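Local atomic coordinates of putative modification methylase (Thermus thermophilus, PDB entry 2ZIF), a protein that probably transfers a methyl group from S-adenosylmethionine to the N4 amino group of cytosine in DNA. Residues B[46-51]-B[93-98]; B[118-123]-B[169-174]. All blocks are in the same frame, centred on the assembly; numbering follows the deposited sequence.

Contact 1. Residues B[46-51]-B[93-98]; sequences TSPPYW and LVIVVG. With SAM (S-adenosylmethionine), chain D.
Ser47 and Pro48 begin the Ser-Pro-Pro-Tyr sequence, motif IV of the amino-DNA methyltransferases, and here it is fixed where a parallel strand runs out beside strand 91-101. Thr46 makes the last ladder step: its N donates to Val94 O (3.0 Å), and its O accepts from Val96 N (2.9 Å) in a straighter bond, 168° at the hydrogen. Its OG1 turns to Asp241. Ser47 prolongs the pairing with its side chain: with OG anti to the backbone N (chi1 -161°), the hydroxyl donates to Val96 O at 2.7 Å, in the carbonyl plane. Replacing Ser47 with alanine would probably deprive Val96 O of this partner and let the chain sway more freely just where it leaves the sheet. One residue on, Pro48 sets CD against Ile95 CG2 at 3.6 Å, the two side chains crossing at about a right angle. Beyond this grip the backbone faces the cofactor: Ser47 O lies 3.1 Å and Pro48 O 3.2 Å from the S-adenosylmethionine methyl carbon CE, while Pro49 CB packs on its adenine at C8 (3.6 Å). A loop that leaves the end of a strand and holds its carbonyls at the transferable methyl is typical of motif IV.

Contact 2. Residues B[118-123]-B[169-174]; sequences DIQVRC and YILMQR
Gln120 and Met172 share one water between helix 118-123 and strand 169-174: the water oxygen accepts from Met172 N at 2.9 Å and, weakly, from Gln120 NE2 at 3.3 Å. The setting is the helix-on-sheet layer of a Rossmann-like α/β fold. Helix and strand run in the same direction, only 2° apart, with their axes 9.7 Å from each other, and side chains fill the interval. Leu171 serves two helix residues, one with each methyl. With CG beside the backbone N (chi1 -54°), the branch reaches the helix, where CD1 meets Ile119 CG2 at 3.9 Å, the two side chains crossing at about a right angle. CD2 slants across the Gln120 side chain, 3.6 Å from its CG, close to where the aliphatic stem gives way to the amide. The Gln120 chain runs extended beyond CG, and its NE2 finds its stronger partner in Asn130, which also takes a weak bond from Gln173 NE2; one asparagine thus ties both glutamines to strand 129-137. Trp80 of helix 65-86 packs on Ile119 and Cys123, continuing the layer, whereas the far side of the helix faces the dimer interface, where Asp118 forms a salt bridge with Arg124 of the second subunit. Nearer the strand's end Gln173 bends at chi2 (58°), so that its CG methylene makes the closest approach to the helix. Its OE1 is buried with no partner in the model, while its CG presses on Cys123 CB at 3.4 Å.

Strand 91-101 joins the two contacts, and their centres lie 10 Å apart. In contact 1 one edge of it runs parallel to the strand leading into 46-51; its other edge pairs antiparallel with 169-174 of contact 2, through probable hydrogen bonds Leu93 N to Gln173 O and Val97 O to Tyr169 N, both 2.7 Å. Packing joins them on both faces of the sheet: Ile95 CD1 meets Ile119 CG2 at 3.7 Å beneath the helix, and Val94 CG1 meets Ile170 CG2 at 3.6 Å on the reverse. Within contact 1 it is segment 46-51 that meets S-adenosylmethionine, whereas in contact 2 the side chain of Ile119 remains about 11 Å from it.

Contact 1. Residues B[46-51]-B[93-98]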
ATOM      1  N   THR B  46       8.421   2.533  14.150  1.00 26.92           N
ATOM      2  CA  THR B  46       7.416   3.342  14.810  1.00 25.93           C
ATOM      3  C   THR B  46       6.063   3.279  14.127  1.00 26.33           C
ATOM      4  O   THR B  46       5.919   2.747  13.026  1.00 26.44           O
ATOM      5  CB  THR B  46       7.869   4.831  14.864  1.00 27.36           C
ATOM      6  OG1 THR B  46       6.925   5.609  15.621  1.00 28.85           O
ATOM      7  CG2 THR B  46       7.971   5.405  13.449  1.00 23.31           C
ATOM      8  N   SER B  47       5.077   3.849  14.800  1.00 27.72           N
ATOM      9  CA  SER B  47       3.720   3.915  14.304  1.00 30.99           C
ATOM     10  C   SER B  47       3.286   5.361  14.521  1.00 33.21           C
ATOM     11  O   SER B  47       3.227   5.839  15.651  1.00 33.83           O
ATOM     12  CB  SER B  47       2.837   2.962  15.105  1.00 31.70           C
ATOM     13  OG  SER B  47       1.650   2.673  14.398  1.00 38.09           O
ATOM     14  N   PRO B  48       2.979   6.081  13.440  1.00 35.22           N
ATOM     15  CA  PRO B  48       2.563   7.472  13.609  1.00 37.23           C
ATOM     16  C   PRO B  48       1.338   7.615  14.506  1.00 40.67           C
ATOM     17  O   PRO B  48       0.549   6.685  14.655  1.00 38.76           O
ATOM     18  CB  PRO B  48       2.293   7.926  12.181  1.00 36.69           C
ATOM     19  CG  PRO B  48       1.803   6.676  11.541  1.00 35.95           C
ATOM     20  CD  PRO B  48       2.733   5.618  12.064  1.00 33.52           C
ATOM     21  N   PRO B  49       1.179   8.791  15.131  1.00 44.48           N
ATOM     22  CA  PRO B  49       0.050   9.071  16.018  1.00 47.91           C
ATOM     23  C   PRO B  49      -1.318   9.061  15.336  1.00 51.43           C
ATOM     24  O   PRO B  49      -1.438   9.323  14.143  1.00 49.72           O
ATOM     25  CB  PRO B  49       0.409  10.435  16.622  1.00 48.23           C
ATOM     26  CG  PRO B  49       1.336  11.043  15.612  1.00 46.84           C
ATOM     27  CD  PRO B  49       2.175   9.876  15.191  1.00 44.86           C
ATOM     28  N   TYR B  50      -2.334   8.736  16.131  1.00 57.82           N
ATOM     29  CA  TYR B  50      -3.731   8.653  15.713  1.00 63.42           C
ATOM     30  C   TYR B  50      -4.199   9.840  14.875  1.00 66.37           C
ATOM     31  O   TYR B  50      -4.068  10.990  15.291  1.00 67.43           O
ATOM     32  CB  TYR B  50      -4.609   8.553  16.960  1.00 67.68           C
ATOM     33  CG  TYR B  50      -6.086   8.341  16.697  1.00 73.13           C
ATOM     34  CD1 TYR B  50      -7.036   8.641  17.679  1.00 74.91           C
ATOM     35  CD2 TYR B  50      -6.536   7.810  15.485  1.00 74.54           C
ATOM     36  CE1 TYR B  50      -8.394   8.416  17.462  1.00 76.74           C
ATOM     37  CE2 TYR B  50      -7.891   7.582  15.257  1.00 76.56           C
ATOM     38  CZ  TYR B  50      -8.814   7.885  16.248  1.00 77.24           C
ATOM     39  OH  TYR B  50     -10.153   7.659  16.021  1.00 78.09           O
ATOM     40  N   TRP B  51      -4.760   9.561  13.704  1.00 69.58           N
ATOM     41  CA  TRP B  51      -5.268  10.621  12.836  1.00 73.64           C
ATOM     42  C   TRP B  51      -6.791  10.732  12.960  1.00 74.87           C
ATOM     43  O   TRP B  51      -7.517   9.810  12.585  1.00 74.79           O
ATOM     44  CB  TRP B  51      -4.897  10.345  11.374  1.00 75.42           C
ATOM     45  CG  TRP B  51      -5.708  11.150  10.387  1.00 77.92           C
ATOM     46  CD1 TRP B  51      -6.341  10.681   9.266  1.00 78.32           C
ATOM     47  CD2 TRP B  51      -5.989  12.555  10.442  1.00 78.00           C
ATOM     48  NE1 TRP B  51      -6.997  11.704   8.626  1.00 78.63           N
ATOM     49  CE2 TRP B  51      -6.798  12.865   9.326  1.00 78.84           C
ATOM     50  CE3 TRP B  51      -5.636  13.581  11.327  1.00 78.66           C
ATOM     51  CZ2 TRP B  51      -7.260  14.159   9.071  1.00 78.85           C
ATOM     52  CZ3 TRP B  51      -6.094  14.867  11.074  1.00 79.32           C
ATOM     53  CH2 TRP B  51      -6.899  15.144   9.955  1.00 79.69           C
ATOM     54  N   LEU B  93      13.860   3.483   7.893  1.00 28.74           N
ATOM     55  CA  LEU B  93      12.711   3.970   8.617  1.00 29.04           C
ATOM     56  C   LEU B  93      11.554   2.997   8.355  1.00 29.02           C
ATOM     57  O   LEU B  93      11.101   2.856   7.218  1.00 27.93           O
ATOM     58  CB  LEU B  93      12.358   5.368   8.110  1.00 28.82           C
ATOM     59  CG  LEU B  93      11.030   5.955   8.583  1.00 26.32           C
ATOM     60  CD1 LEU B  93      11.037   6.118  10.095  1.00 24.28           C
ATOM     61  CD2 LEU B  93      10.808   7.278   7.894  1.00 23.10           C
ATOM     62  N   VAL B  94      11.102   2.314   9.404  1.00 28.93           N
ATOM     63  CA  VAL B  94       9.989   1.373   9.289  1.00 29.15           C
ATOM     64  C   VAL B  94       8.780   2.014   9.972  1.00 29.08           C
ATOM     65  O   VAL B  94       8.842   2.387  11.150  1.00 29.12           O
ATOM     66  CB  VAL B  94      10.322   0.027   9.959  1.00 30.45           C
ATOM     67  CG1 VAL B  94       9.152  -0.940   9.815  1.00 32.69           C
ATOM     68  CG2 VAL B  94      11.567  -0.571   9.326  1.00 28.71           C
ATOM     69  N   ILE B  95       7.692   2.142   9.217  1.00 27.71           N
ATOM     70  CA  ILE B  95       6.461   2.780   9.689  1.00 27.23           C
ATOM     71  C   ILE B  95       5.252   1.845   9.582  1.00 28.21           C
ATOM     72  O   ILE B  95       4.887   1.411   8.486  1.00 26.72           O
ATOM     73  CB  ILE B  95       6.167   4.048   8.846  1.00 25.79           C
ATOM     74  CG1 ILE B  95       7.370   5.001   8.899  1.00 25.50           C
ATOM     75  CG2 ILE B  95       4.897   4.721   9.330  1.00 24.23           C
ATOM     76  CD1 ILE B  95       7.322   6.131   7.874  1.00 21.21           C
ATOM     77  N   VAL B  96       4.628   1.538  10.713  1.00 28.37           N
ATOM     78  CA  VAL B  96       3.461   0.656  10.698  1.00 28.05           C
ATOM     79  C   VAL B  96       2.207   1.518  10.762  1.00 26.82           C
ATOM     80  O   VAL B  96       1.936   2.162  11.769  1.00 24.08           O
ATOM     81  CB  VAL B  96       3.491  -0.326  11.890  1.00 28.50           C
ATOM     82  CG1 VAL B  96       4.778  -1.121  11.867  1.00 27.61           C
ATOM     83  CG2 VAL B  96       3.400   0.435  13.185  1.00 33.52           C
ATOM     84  N   VAL B  97       1.457   1.544   9.665  1.00 27.37           N
ATOM     85  CA  VAL B  97       0.243   2.347   9.581  1.00 27.03           C
ATOM     86  C   VAL B  97      -0.913   1.622   8.947  1.00 28.25           C
ATOM     87  O   VAL B  97      -0.738   0.879   7.997  1.00 27.79           O
ATOM     88  CB  VAL B  97       0.393   3.618   8.692  1.00 25.93           C
ATOM     89  CG1 VAL B  97       0.275   4.842   9.543  1.00 24.82           C
ATOM     90  CG2 VAL B  97       1.676   3.570   7.879  1.00 23.57           C
ATOM     91  N   GLY B  98      -2.105   1.896   9.459  1.00 28.67           N
ATOM     92  CA  GLY B  98      -3.301   1.316   8.897  1.00 32.72           C
ATOM     93  C   GLY B  98      -4.028   2.487   8.281  1.00 33.13           C
ATOM     94  O   GLY B  98      -4.007   3.579   8.850  1.00 35.34           O
TER
HETATM   95  N   SAM D 298       3.615   1.462  19.325  1.00 68.08           N
HETATM   96  CA  SAM D 298       3.637   2.423  20.433  1.00 68.09           C
HETATM   97  C   SAM D 298       3.547   1.871  21.866  1.00 69.06           C
HETATM   98  O   SAM D 298       3.083   2.598  22.750  1.00 70.35           O
HETATM   99  OXT SAM D 298       3.959   0.721  22.060  1.00 70.26           O
HETATM  100  CB  SAM D 298       2.512   3.483  20.303  1.00 66.66           C
HETATM  101  CG  SAM D 298       3.025   4.883  19.324  1.00 65.33           C
HETATM  102  SD  SAM D 298       1.524   5.906  19.037  1.00 63.90           S
HETATM  103  CE  SAM D 298       0.791   5.210  17.521  1.00 64.00           C
HETATM  104  C5' SAM D 298       2.137   7.552  18.628  1.00 64.76           C
HETATM  105  C4' SAM D 298       2.736   8.326  19.813  1.00 63.84           C
HETATM  106  O4' SAM D 298       3.235   9.583  19.401  1.00 64.88           O
HETATM  107  C3' SAM D 298       1.774   8.601  20.988  1.00 64.64           C
HETATM  108  O3' SAM D 298       2.142   7.903  22.170  1.00 64.38           O
HETATM  109  C2' SAM D 298       1.700  10.126  21.044  1.00 64.32           C
HETATM  110  O2' SAM D 298       1.730  10.620  22.385  1.00 62.88           O
HETATM  111  C1' SAM D 298       3.034  10.536  20.414  1.00 65.26           C
HETATM  112  N9  SAM D 298       3.070  11.844  19.736  1.00 67.11           N
HETATM  113  C8  SAM D 298       2.150  12.539  19.027  1.00 67.77           C
HETATM  114  N7  SAM D 298       2.607  13.708  18.559  1.00 68.41           N
HETATM  115  C5  SAM D 298       3.934  13.797  18.989  1.00 67.95           C
HETATM  116  C6  SAM D 298       4.998  14.687  18.881  1.00 67.34           C
HETATM  117  N6  SAM D 298       4.886  15.855  18.195  1.00 67.53           N
HETATM  118  N1  SAM D 298       6.214  14.414  19.468  1.00 67.97           N
HETATM  119  C2  SAM D 298       6.378  13.266  20.162  1.00 67.84           C
HETATM  120  N3  SAM D 298       5.399  12.351  20.312  1.00 66.65           N
HETATM  121  C4  SAM D 298       4.206  12.629  19.725  1.00 67.46           C

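Contact 2. Residues B[118-123]-B[169-174]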
ATOM      1  N   ASP B 118       0.142   7.942   1.146  1.00 29.39           N
ATOM      2  CA  ASP B 118       0.614   9.311   1.260  1.00 28.23           C
ATOM      3  C   ASP B 118       1.963   9.381   1.933  1.00 29.73           C
ATOM      4  O   ASP B 118       2.803  10.199   1.544  1.00 31.09           O
ATOM      5  CB  ASP B 118      -0.391  10.159   2.032  1.00 28.04           C
ATOM      6  CG  ASP B 118      -1.554  10.590   1.166  1.00 28.13           C
ATOM      7  OD1 ASP B 118      -1.297  11.241   0.132  1.00 27.59           O
ATOM      8  OD2 ASP B 118      -2.711  10.271   1.509  1.00 27.72           O
ATOM      9  N   ILE B 119       2.184   8.528   2.935  1.00 28.35           N
ATOM     10  CA  ILE B 119       3.460   8.538   3.629  1.00 29.18           C
ATOM     11  C   ILE B 119       4.548   8.007   2.698  1.00 30.73           C
ATOM     12  O   ILE B 119       5.663   8.518   2.705  1.00 32.81           O
ATOM     13  CB  ILE B 119       3.423   7.710   4.937  1.00 30.25           C
ATOM     14  CG1 ILE B 119       2.561   8.426   5.987  1.00 29.51           C
ATOM     15  CG2 ILE B 119       4.840   7.530   5.493  1.00 26.23           C
ATOM     16  CD1 ILE B 119       2.256   7.573   7.208  1.00 29.53           C
ATOM     17  N   GLN B 120       4.221   7.005   1.884  1.00 29.28           N
ATOM     18  CA  GLN B 120       5.196   6.451   0.955  1.00 29.05           C
ATOM     19  C   GLN B 120       5.627   7.485  -0.080  1.00 30.09           C
ATOM     20  O   GLN B 120       6.813   7.653  -0.328  1.00 29.04           O
ATOM     21  CB  GLN B 120       4.645   5.212   0.233  1.00 25.86           C
ATOM     22  CG  GLN B 120       5.013   3.893   0.877  1.00 22.58           C
ATOM     23  CD  GLN B 120       4.566   2.704   0.057  1.00 26.10           C
ATOM     24  OE1 GLN B 120       3.391   2.588  -0.289  1.00 31.02           O
ATOM     25  NE2 GLN B 120       5.496   1.810  -0.259  1.00 26.10           N
ATOM     26  N   VAL B 121       4.667   8.176  -0.683  1.00 32.67           N
ATOM     27  CA  VAL B 121       4.995   9.187  -1.683  1.00 34.56           C
ATOM     28  C   VAL B 121       5.865  10.280  -1.066  1.00 35.67           C
ATOM     29  O   VAL B 121       6.942  10.595  -1.578  1.00 38.66           O
ATOM     30  CB  VAL B 121       3.710   9.814  -2.281  1.00 36.41           C
ATOM     31  CG1 VAL B 121       4.065  10.927  -3.269  1.00 34.33           C
ATOM     32  CG2 VAL B 121       2.896   8.734  -2.988  1.00 35.96           C
ATOM     33  N   ARG B 122       5.413  10.834   0.051  1.00 35.74           N
ATOM     34  CA  ARG B 122       6.146  11.893   0.729  1.00 37.30           C
ATOM     35  C   ARG B 122       7.541  11.531   1.239  1.00 39.46           C
ATOM     36  O   ARG B 122       8.365  12.419   1.449  1.00 41.73           O
ATOM     37  CB  ARG B 122       5.307  12.444   1.878  1.00 35.88           C
ATOM     38  CG  ARG B 122       4.201  13.374   1.420  1.00 34.65           C
ATOM     39  CD  ARG B 122       3.128  13.482   2.476  1.00 36.73           C
ATOM     40  NE  ARG B 122       2.059  14.402   2.099  1.00 36.62           N
ATOM     41  CZ  ARG B 122       2.059  15.697   2.393  1.00 39.50           C
ATOM     42  NH1 ARG B 122       3.072  16.222   3.065  1.00 38.50           N
ATOM     43  NH2 ARG B 122       1.037  16.463   2.040  1.00 41.07           N
ATOM     44  N   CYS B 123       7.820  10.249   1.446  1.00 39.64           N
ATOM     45  CA  CYS B 123       9.144   9.871   1.926  1.00 38.78           C
ATOM     46  C   CYS B 123      10.167   9.910   0.792  1.00 39.58           C
ATOM     47  O   CYS B 123      11.364  10.083   1.025  1.00 40.23           O
ATOM     48  CB  CYS B 123       9.113   8.479   2.566  1.00 36.51           C
ATOM     49  SG  CYS B 123       8.559   8.454   4.301  1.00 37.55           S
ATOM     50  N   TYR B 169      -0.064  -1.585   7.154  1.00 31.82           N
ATOM     51  CA  TYR B 169       1.108  -1.570   6.298  1.00 27.39           C
ATOM     52  C   TYR B 169       2.403  -1.361   7.051  1.00 27.94           C
ATOM     53  O   TYR B 169       2.480  -0.542   7.964  1.00 29.76           O
ATOM     54  CB  TYR B 169       0.954  -0.465   5.264  1.00 26.95           C
ATOM     55  CG  TYR B 169      -0.288  -0.591   4.422  1.00 25.53           C
ATOM     56  CD1 TYR B 169      -0.263  -1.257   3.196  1.00 25.50           C
ATOM     57  CD2 TYR B 169      -1.496  -0.048   4.855  1.00 25.53           C
ATOM     58  CE1 TYR B 169      -1.415  -1.378   2.418  1.00 24.99           C
ATOM     59  CE2 TYR B 169      -2.649  -0.162   4.093  1.00 27.35           C
ATOM     60  CZ  TYR B 169      -2.604  -0.828   2.875  1.00 27.73           C
ATOM     61  OH  TYR B 169      -3.753  -0.935   2.125  1.00 30.11           O
ATOM     62  N   ILE B 170       3.427  -2.115   6.674  1.00 26.03           N
ATOM     63  CA  ILE B 170       4.717  -1.944   7.308  1.00 23.22           C
ATOM     64  C   ILE B 170       5.621  -1.387   6.219  1.00 23.44           C
ATOM     65  O   ILE B 170       6.238  -2.129   5.458  1.00 20.68           O
ATOM     66  CB  ILE B 170       5.245  -3.269   7.875  1.00 21.63           C
ATOM     67  CG1 ILE B 170       4.264  -3.785   8.944  1.00 20.99           C
ATOM     68  CG2 ILE B 170       6.628  -3.066   8.466  1.00 16.55           C
ATOM     69  CD1 ILE B 170       4.671  -5.080   9.622  1.00 20.50           C
ATOM     70  N   LEU B 171       5.643  -0.058   6.150  1.00 24.57           N
ATOM     71  CA  LEU B 171       6.421   0.692   5.167  1.00 26.57           C
ATOM     72  C   LEU B 171       7.914   0.650   5.460  1.00 26.73           C
ATOM     73  O   LEU B 171       8.330   0.773   6.604  1.00 29.24           O
ATOM     74  CB  LEU B 171       5.931   2.139   5.130  1.00 24.29           C
ATOM     75  CG  LEU B 171       4.426   2.310   4.889  1.00 23.04           C
ATOM     76  CD1 LEU B 171       4.049   3.789   4.971  1.00 24.10           C
ATOM     77  CD2 LEU B 171       4.051   1.725   3.536  1.00 21.62           C
ATOM     78  N   MET B 172       8.710   0.472   4.413  1.00 28.98           N
ATOM     79  CA  MET B 172      10.166   0.392   4.538  1.00 30.60           C
ATOM     80  C   MET B 172      10.859   1.484   3.709  1.00 31.97           C
ATOM     81  O   MET B 172      10.839   1.453   2.476  1.00 29.25           O
ATOM     82  CB  MET B 172      10.657  -0.979   4.056  1.00 31.23           C
ATOM     83  CG  MET B 172       9.909  -2.169   4.644  1.00 33.50           C
ATOM     84  SD  MET B 172      10.579  -2.728   6.210  1.00 35.46           S
ATOM     85  CE  MET B 172      10.230  -4.442   6.086  1.00 38.18           C
ATOM     86  N   GLN B 173      11.473   2.440   4.397  1.00 33.01           N
ATOM     87  CA  GLN B 173      12.175   3.527   3.734  1.00 35.26           C
ATOM     88  C   GLN B 173      13.653   3.486   4.089  1.00 35.32           C
ATOM     89  O   GLN B 173      14.042   3.731   5.234  1.00 35.41           O
ATOM     90  CB  GLN B 173      11.559   4.873   4.123  1.00 35.63           C
ATOM     91  CG  GLN B 173      10.598   5.411   3.084  1.00 37.79           C
ATOM     92  CD  GLN B 173       9.468   4.461   2.795  1.00 42.80           C
ATOM     93  OE1 GLN B 173       8.684   4.136   3.686  1.00 48.64           O
ATOM     94  NE2 GLN B 173       9.367   4.006   1.552  1.00 40.32           N
ATOM     95  N   ARG B 174      14.465   3.159   3.089  1.00 35.85           N
ATOM     96  CA  ARG B 174      15.909   3.039   3.249  1.00 37.59           C
ATOM     97  C   ARG B 174      16.652   4.312   2.838  1.00 39.14           C
ATOM     98  O   ARG B 174      16.369   4.915   1.796  1.00 37.13           O
ATOM     99  CB  ARG B 174      16.416   1.854   2.408  1.00 39.02           C
ATOM    100  CG  ARG B 174      17.869   1.459   2.641  1.00 42.55           C
ATOM    101  CD  ARG B 174      18.518   0.960   1.354  1.00 45.16           C
ATOM    102  NE  ARG B 174      18.190  -0.428   1.031  1.00 49.19           N
ATOM    103  CZ  ARG B 174      18.265  -0.950  -0.196  1.00 50.10           C
ATOM    104  NH1 ARG B 174      17.951  -2.225  -0.403  1.00 49.66           N
ATOM    105  NH2 ARG B 174      18.628  -0.191  -1.224  1.00 49.89           N
TER
HETATM  106  O   HOH W   1       7.763   0.441   1.724  1.00 29.74           O